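Local coordinates for possible transcriptional regulatory arsR-family protein (Mycobacterium bovis, PDB 3GW2) that probably binds DNA through a winged helix-turn-helix domain as a dimeric transcriptional regulator, within a network that coordinates tolerance to the drug bedaquiline, at residues A16-G19 with K20-N24; L28-L31 with D32-Q36; G37-A40 with V41-A45; A57-Q60 with A61-S64. All blocks are in the same frame, centred on the assembly; numbering follows the deposited sequence.

Contact 1 of 4, residues A16-G19 with K20-N24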
# COMPACT_ATOMS: atom_id res chain seq x y z
N ALA A 16 -2.03 -4.70 -5.42
CA ALA A 16 -3.09 -4.93 -4.43
C ALA A 16 -2.56 -5.75 -3.24
O ALA A 16 -2.85 -5.44 -2.08
CB ALA A 16 -4.31 -5.60 -5.07
N ARG A 17 -1.75 -6.77 -3.54
CA ARG A 17 -1.10 -7.58 -2.48
C ARG A 17 -0.10 -6.74 -1.69
O ARG A 17 -0.02 -6.87 -0.47
CB ARG A 17 -0.45 -8.84 -3.06
CG ARG A 17 -1.46 -9.81 -3.68
CD ARG A 17 -0.84 -11.12 -4.18
NE ARG A 17 -1.66 -11.73 -5.23
CZ ARG A 17 -1.34 -11.73 -6.52
NH1 ARG A 17 -0.21 -11.17 -6.94
NH2 ARG A 17 -2.16 -12.31 -7.41
N VAL A 18 0.63 -5.85 -2.36
CA VAL A 18 1.50 -4.89 -1.66
C VAL A 18 0.68 -4.03 -0.70
O VAL A 18 1.03 -3.91 0.48
CB VAL A 18 2.30 -3.99 -2.64
CG1 VAL A 18 3.12 -2.96 -1.88
CG2 VAL A 18 3.20 -4.82 -3.54
N GLY A 19 -0.40 -3.44 -1.21
CA GLY A 19 -1.30 -2.65 -0.39
C GLY A 19 -1.88 -3.41 0.79
O GLY A 19 -1.93 -2.90 1.91
N LYS A 20 -2.33 -4.64 0.53
CA LYS A 20 -2.84 -5.52 1.58
C LYS A 20 -1.79 -5.73 2.67
O LYS A 20 -2.10 -5.63 3.85
CB LYS A 20 -3.28 -6.87 0.99
CG LYS A 20 -3.93 -7.83 1.99
CD LYS A 20 -4.76 -8.91 1.26
CE LYS A 20 -5.64 -9.71 2.22
NZ LYS A 20 -4.84 -10.20 3.40
N ALA A 21 -0.54 -5.99 2.27
CA ALA A 21 0.56 -6.15 3.24
C ALA A 21 0.77 -4.90 4.09
O ALA A 21 1.08 -5.02 5.28
CB ALA A 21 1.86 -6.50 2.52
N LEU A 22 0.58 -3.73 3.49
CA LEU A 22 0.81 -2.46 4.17
C LEU A 22 -0.37 -2.04 5.02
O LEU A 22 -0.25 -1.13 5.84
CB LEU A 22 1.12 -1.35 3.14
CG LEU A 22 2.48 -1.34 2.43
CD1 LEU A 22 2.52 -0.32 1.27
CD2 LEU A 22 3.63 -1.09 3.40
N ALA A 23 -1.50 -2.71 4.85
CA ALA A 23 -2.78 -2.25 5.39
C ALA A 23 -3.01 -2.59 6.87
O ALA A 23 -4.14 -2.85 7.26
CB ALA A 23 -3.94 -2.78 4.54
N ASN A 24 -1.95 -2.60 7.67
CA ASN A 24 -2.06 -2.88 9.09
C ASN A 24 -0.99 -2.09 9.82
O ASN A 24 0.21 -2.32 9.61
CB ASN A 24 -1.93 -4.39 9.33
CG ASN A 24 -2.11 -4.77 10.80
OD1 ASN A 24 -1.30 -4.42 11.65
ND2 ASN A 24 -3.18 -5.50 11.09
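Val-18 and Leu-22, one helical turn apart, make the side-chain part of this local contact, which covers the last turns of helix 11-22 and the loop that leaves it. The two side chains run alongside each other off the same face of the helix, with Val-18 CG1 at 4.2 Å from Leu-22 CD1. Val-18 CG1 stands anti to the backbone N (chi1 177°), while Leu-22 CG, placed beside its own backbone N, lies 3.5 Å from Val-18 O. The same carbonyl accepts Leu-22 N at 3.0 Å, less straight than the i to i+4 bonds before it: Lys-20 N to Ala-16 O is 2.8 Å long with 162° at the hydrogen. Leu-22 N also has a weak second bond, 3.1 Å to Gly-19 O. In this ArsR-type winged helix-turn-helix fold the helix belongs to the dimer interface: Val-18 packs on Val-93 of the second subunit, and Leu-22 on Gly-19 of that subunit. Within the chain, Leu-22 rests on Leu-28 and Leu-31 of helix 27-34. The last turn has side-chain donors too, since Arg-27 reaches Lys-20 O through NH2 and Ala-21 O through NE. Beyond it, Asn-24 OD1 accepts a hydrogen bond from the backbone N of Arg-27, capping the start of the next helix.

Contact 2 of 4, residues L28-L31 with D32-Q36; sequences LQIL and DLLAQ
Ile-30 and Leu-34 supply the apolar side-chain contact here: they flank each other one turn apart, with Ile-30 CG2 at 3.9 Å from Leu-34 CD1. Ile-30 carries CG2 anti to the backbone N and CG1 beside it (chi1 -67°), which puts the methyl branch on the side of the following turn. Leu-34 CG, one turn later, lies 3.3 Å from Ile-30 O. In this winged helix-turn-helix fold, helix 27-34 packs against both helices of the DNA-binding motif: Ile-30 is covered by Asn-58, Leu-59 and Leu-62 of helix 52-64, and both Ile-30 and Leu-34 meet Ile-44 of helix 41-48. The hydrogen bonds are those of a regular alpha-helix. Leu-33 N donates to Gln-29 O at 2.9 Å, Leu-34 N to Ile-30 O at 2.9 Å with 149° at the hydrogen, and Asp-32 N to Leu-28 O at a longer 3.2 Å. Charge enters on another face, where Asp-32 OD2 makes a long, weak ion pair with Lys-8 of the second subunit.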
# COMPACT_ATOMS: atom_id res chain seq x y z
N LEU A 28 3.27 -2.68 10.26
CA LEU A 28 4.29 -1.75 9.76
C LEU A 28 5.48 -1.54 10.73
O LEU A 28 6.58 -1.15 10.31
CB LEU A 28 3.65 -0.42 9.40
CG LEU A 28 3.02 -0.23 8.00
CD1 LEU A 28 2.59 -1.53 7.37
CD2 LEU A 28 1.87 0.72 8.10
N GLN A 29 5.24 -1.77 12.01
CA GLN A 29 6.31 -1.75 13.02
C GLN A 29 7.40 -2.75 12.68
O GLN A 29 8.58 -2.46 12.82
CB GLN A 29 5.75 -2.05 14.42
CG GLN A 29 4.76 -0.99 14.90
CD GLN A 29 4.20 -1.29 16.27
OE1 GLN A 29 3.13 -0.80 16.63
NE2 GLN A 29 4.91 -2.10 17.05
N ILE A 30 7.00 -3.91 12.18
CA ILE A 30 7.95 -4.92 11.71
C ILE A 30 8.89 -4.35 10.67
O ILE A 30 10.10 -4.59 10.72
CB ILE A 30 7.23 -6.18 11.15
CG1 ILE A 30 6.49 -6.92 12.28
CG2 ILE A 30 8.25 -7.10 10.47
CD1 ILE A 30 5.53 -8.03 11.81
N LEU A 31 8.35 -3.58 9.74
CA LEU A 31 9.16 -2.98 8.67
C LEU A 31 10.18 -1.99 9.22
O LEU A 31 11.34 -2.02 8.82
CB LEU A 31 8.26 -2.34 7.59
CG LEU A 31 7.48 -3.33 6.72
CD1 LEU A 31 6.61 -2.58 5.72
CD2 LEU A 31 8.42 -4.29 5.99
N ASP A 32 9.76 -1.15 10.16
CA ASP A 32 10.69 -0.23 10.84
C ASP A 32 11.78 -0.98 11.58
O ASP A 32 12.94 -0.57 11.58
CB ASP A 32 9.96 0.70 11.80
CG ASP A 32 9.78 2.09 11.24
OD1 ASP A 32 10.79 2.72 10.84
OD2 ASP A 32 8.63 2.57 11.19
N LEU A 33 11.40 -2.10 12.18
CA LEU A 33 12.34 -2.93 12.93
C LEU A 33 13.39 -3.58 12.03
O LEU A 33 14.57 -3.65 12.39
CB LEU A 33 11.60 -3.99 13.73
CG LEU A 33 12.45 -4.82 14.68
CD1 LEU A 33 12.93 -3.98 15.88
CD2 LEU A 33 11.67 -6.03 15.14
N LEU A 34 12.96 -4.05 10.86
CA LEU A 34 13.87 -4.73 9.94
C LEU A 34 14.69 -3.75 9.11
O LEU A 34 15.61 -4.15 8.40
CB LEU A 34 13.07 -5.66 9.02
CG LEU A 34 12.33 -6.84 9.65
CD1 LEU A 34 11.59 -7.58 8.59
CD2 LEU A 34 13.28 -7.76 10.39
N ALA A 35 14.35 -2.47 9.20
CA ALA A 35 14.92 -1.43 8.35
C ALA A 35 15.89 -0.60 9.13
O ALA A 35 15.47 0.31 9.83
CB ALA A 35 13.80 -0.53 7.77
N GLN A 36 17.18 -0.92 9.05
CA GLN A 36 17.64 -2.12 8.36
C GLN A 36 18.38 -3.12 9.29
O GLN A 36 19.03 -2.75 10.29
CB GLN A 36 18.46 -1.75 7.11
CG GLN A 36 18.82 -2.91 6.17
CD GLN A 36 17.72 -3.32 5.20
OE1 GLN A 36 17.03 -2.48 4.61
NE2 GLN A 36 17.59 -4.63 5.00

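Contact 3 of 4, residues G37-A40 with V41-A45; sequences GERA and VEAIA
Arg-39 and Ile-44 meet where a short strand runs into a helix. The Ile-44 side chain folds back along the strand: CG1, anti to the carbonyl carbon (chi1 -66°), lies 3.9 Å from Arg-39 CB, and CD1 continues to 3.5 Å from Arg-39 O. On its way CG1 passes 3.3 Å from Ala-40 O, so this one isoleucine branch crosses the end of the strand. The Arg-39 chain, bent at chi2 and again at chi3 (40°), brings its guanidinium obliquely to Ala-43, with NH2 3.7 Å from Ala-43 CB. Two side chains of the first helical turn are thereby set against different portions of the same arginine, Ile-44 at its base and Ala-43 at its end. The backbone fixes this register, since Ile-44 N donates to Ala-40 O at 3.0 Å with 161° at the hydrogen. Ala-40 stands at the N-cap position. Outside the two segments, Ile-44 packs against Ile-30, Leu-33 and Leu-34 of helix 27-34 and against Leu-59, while Glu-42 OE1 forms a salt bridge with Arg-76. Backbone hydrogen bonds between Arg-39 and Tyr-79 and between Val-41 and Gln-77 tie the junction to strand 76-81. A short strand entering the first helix of the DNA-binding motif and pairing with the wing hairpin is a feature of the winged helix-turn-helix fold.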
# COMPACT_ATOMS: atom_id res chain seq x y z
N GLY A 37 18.26 -4.40 8.94
CA GLY A 37 18.95 -5.48 9.61
C GLY A 37 17.95 -6.60 9.79
O GLY A 37 16.94 -6.44 10.47
N GLU A 38 18.24 -7.73 9.16
CA GLU A 38 17.44 -8.94 9.28
C GLU A 38 17.31 -9.40 10.74
O GLU A 38 18.24 -9.25 11.53
CB GLU A 38 18.05 -10.03 8.40
CG GLU A 38 17.98 -11.44 8.92
CD GLU A 38 18.88 -12.39 8.16
OE1 GLU A 38 19.91 -12.81 8.72
OE2 GLU A 38 18.55 -12.72 7.02
N ARG A 39 16.14 -9.92 11.12
CA ARG A 39 15.95 -10.44 12.48
C ARG A 39 15.17 -11.74 12.48
O ARG A 39 14.42 -12.02 11.54
CB ARG A 39 15.31 -9.37 13.40
CG ARG A 39 16.01 -7.98 13.30
CD ARG A 39 16.26 -7.22 14.62
NE ARG A 39 16.70 -8.07 15.72
CZ ARG A 39 16.83 -7.65 16.99
NH1 ARG A 39 16.55 -6.40 17.31
NH2 ARG A 39 17.23 -8.49 17.93
N ALA A 40 15.37 -12.56 13.51
CA ALA A 40 14.63 -13.80 13.71
C ALA A 40 13.19 -13.50 14.12
O ALA A 40 12.93 -12.48 14.75
CB ALA A 40 15.31 -14.70 14.77
N VAL A 41 12.27 -14.40 13.79
CA VAL A 41 10.85 -14.28 14.15
C VAL A 41 10.68 -14.01 15.66
O VAL A 41 9.91 -13.12 16.06
CB VAL A 41 10.07 -15.57 13.77
CG1 VAL A 41 8.60 -15.48 14.19
CG2 VAL A 41 10.18 -15.82 12.27
N GLU A 42 11.40 -14.80 16.48
CA GLU A 42 11.33 -14.70 17.94
C GLU A 42 11.65 -13.27 18.38
O GLU A 42 10.92 -12.66 19.18
CB GLU A 42 12.34 -15.67 18.58
CG GLU A 42 11.79 -16.47 19.74
CD GLU A 42 12.88 -17.07 20.65
OE1 GLU A 42 13.86 -17.68 20.13
OE2 GLU A 42 12.76 -16.92 21.90
N ALA A 43 12.73 -12.72 17.82
CA ALA A 43 13.17 -11.36 18.14
C ALA A 43 12.15 -10.30 17.69
O ALA A 43 11.87 -9.34 18.43
CB ALA A 43 14.56 -11.08 17.54
N ILE A 44 11.58 -10.49 16.50
CA ILE A 44 10.58 -9.58 15.94
C ILE A 44 9.30 -9.59 16.80
O ILE A 44 8.70 -8.54 17.06
CB ILE A 44 10.22 -9.98 14.47
CG1 ILE A 44 11.43 -9.76 13.54
CG2 ILE A 44 9.02 -9.19 13.95
CD1 ILE A 44 11.35 -10.53 12.23
N ALA A 45 8.90 -10.77 17.24
CA ALA A 45 7.74 -10.94 18.10
C ALA A 45 7.95 -10.20 19.43
O ALA A 45 7.08 -9.44 19.88
CB ALA A 45 7.50 -12.41 18.36

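Contact 4 of 4, residues A57-Q60 with A61-S64; sequences ANLQ and ALKS
Ser-64 and Gln-60 meet at the C-terminal end of helix 52-64, where Gln-60 O accepts two bonds from a single residue. Ser-64 N approaches at 2.9 Å with 161° at the hydrogen, and Ser-64 OG at 3.0 Å. The two donors come from opposite faces of the carbonyl plane, the hydroxyl lying 37° out of it. Placing OG anti to the carbonyl carbon of Ser-64 (chi1 -56°) turns the hydroxyl back towards the preceding turn. One residue earlier, Lys-63 N donates to Leu-59 O at 2.9 Å. Leu-62 N bonds to Asn-58 O at 3.0 Å, and Leu-62 CG leans over that carbonyl at 3.4 Å. Further out, Asn-58 OD1 takes a hydrogen bond from Arg-27 NH1, joining this helix to the one before the motif. Leu-62 is packed between Ile-30, Leu-67 and Val-68; Leu-59 rests on Val-41 and Ile-44 of the partner helix. Helix 52-64 is the second helix of the motif, and probably its recognition helix as in other helix-turn-helix proteins. The serine hydroxyl thus turns back onto the backbone of the preceding turn and gives Gln-60 O a second donor in addition to the backbone NH of the same residue.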
# COMPACT_ATOMS: atom_id res chain seq x y z
N ALA A 57 1.95 -14.72 11.45
CA ALA A 57 0.86 -14.29 10.56
C ALA A 57 1.18 -12.96 9.86
O ALA A 57 0.99 -12.84 8.66
CB ALA A 57 -0.49 -14.21 11.32
N ASN A 58 1.64 -11.96 10.62
CA ASN A 58 1.96 -10.67 10.04
C ASN A 58 3.17 -10.75 9.09
O ASN A 58 3.19 -10.08 8.07
CB ASN A 58 2.24 -9.63 11.13
CG ASN A 58 0.98 -9.01 11.69
OD1 ASN A 58 0.05 -8.70 10.96
ND2 ASN A 58 0.95 -8.82 13.00
N LEU A 59 4.16 -11.57 9.45
CA LEU A 59 5.32 -11.79 8.57
C LEU A 59 4.94 -12.47 7.24
O LEU A 59 5.42 -12.09 6.18
CB LEU A 59 6.43 -12.56 9.31
CG LEU A 59 7.15 -11.70 10.35
CD1 LEU A 59 7.86 -12.55 11.39
CD2 LEU A 59 8.13 -10.71 9.68
N GLN A 60 4.05 -13.47 7.31
CA GLN A 60 3.44 -14.06 6.12
C GLN A 60 2.71 -13.03 5.26
O GLN A 60 2.84 -13.05 4.03
CB GLN A 60 2.46 -15.17 6.50
CG GLN A 60 3.00 -16.56 6.30
CD GLN A 60 4.22 -16.88 7.13
OE1 GLN A 60 5.35 -16.91 6.61
NE2 GLN A 60 4.03 -17.12 8.42
N ALA A 61 1.97 -12.13 5.90
CA ALA A 61 1.27 -11.07 5.19
C ALA A 61 2.25 -10.16 4.46
O ALA A 61 2.02 -9.82 3.30
CB ALA A 61 0.38 -10.27 6.14
N LEU A 62 3.34 -9.79 5.13
CA LEU A 62 4.41 -9.01 4.49
C LEU A 62 5.06 -9.75 3.32
O LEU A 62 5.32 -9.15 2.27
CB LEU A 62 5.46 -8.57 5.51
CG LEU A 62 4.94 -7.56 6.55
CD1 LEU A 62 5.98 -7.37 7.64
CD2 LEU A 62 4.59 -6.22 5.88
N LYS A 63 5.30 -11.04 3.51
CA LYS A 63 5.91 -11.89 2.48
C LYS A 63 5.03 -12.03 1.23
O LYS A 63 5.53 -11.95 0.11
CB LYS A 63 6.21 -13.27 3.07
CG LYS A 63 7.26 -14.10 2.33
CD LYS A 63 7.38 -15.44 3.05
CE LYS A 63 8.41 -16.38 2.42
NZ LYS A 63 7.97 -16.92 1.10
N SER A 64 3.72 -12.22 1.41
CA SER A 64 2.78 -12.32 0.28
C SER A 64 2.73 -11.03 -0.54
O SER A 64 2.41 -11.06 -1.72
CB SER A 64 1.37 -12.66 0.75
OG SER A 64 1.37 -13.85 1.52

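From the N terminus the four contacts follow in series, none enclosing or crossing another, each closing a single turn or a junction. Contact 1 ends helix 11-22, and contact 2 covers most of helix 27-34 and the loop after it; Leu-22 CD2 meets Leu-31 CD1 at 4.1 Å, and both contacts touch the second subunit. Contact 3 joins strand 39-40 to the first helix of the DNA-binding motif, and contact 4 lies on its second. Ile-30 connects the last three, its CG1 3.8 Å from Ile-44 CG2 and its CG2 3.6 Å from Leu-62 CD1. Contact 1 meets contact 4 through Ala-21 against Ala-61, whereas contacts 1 and 3 are about 12 Å apart at nearest atoms.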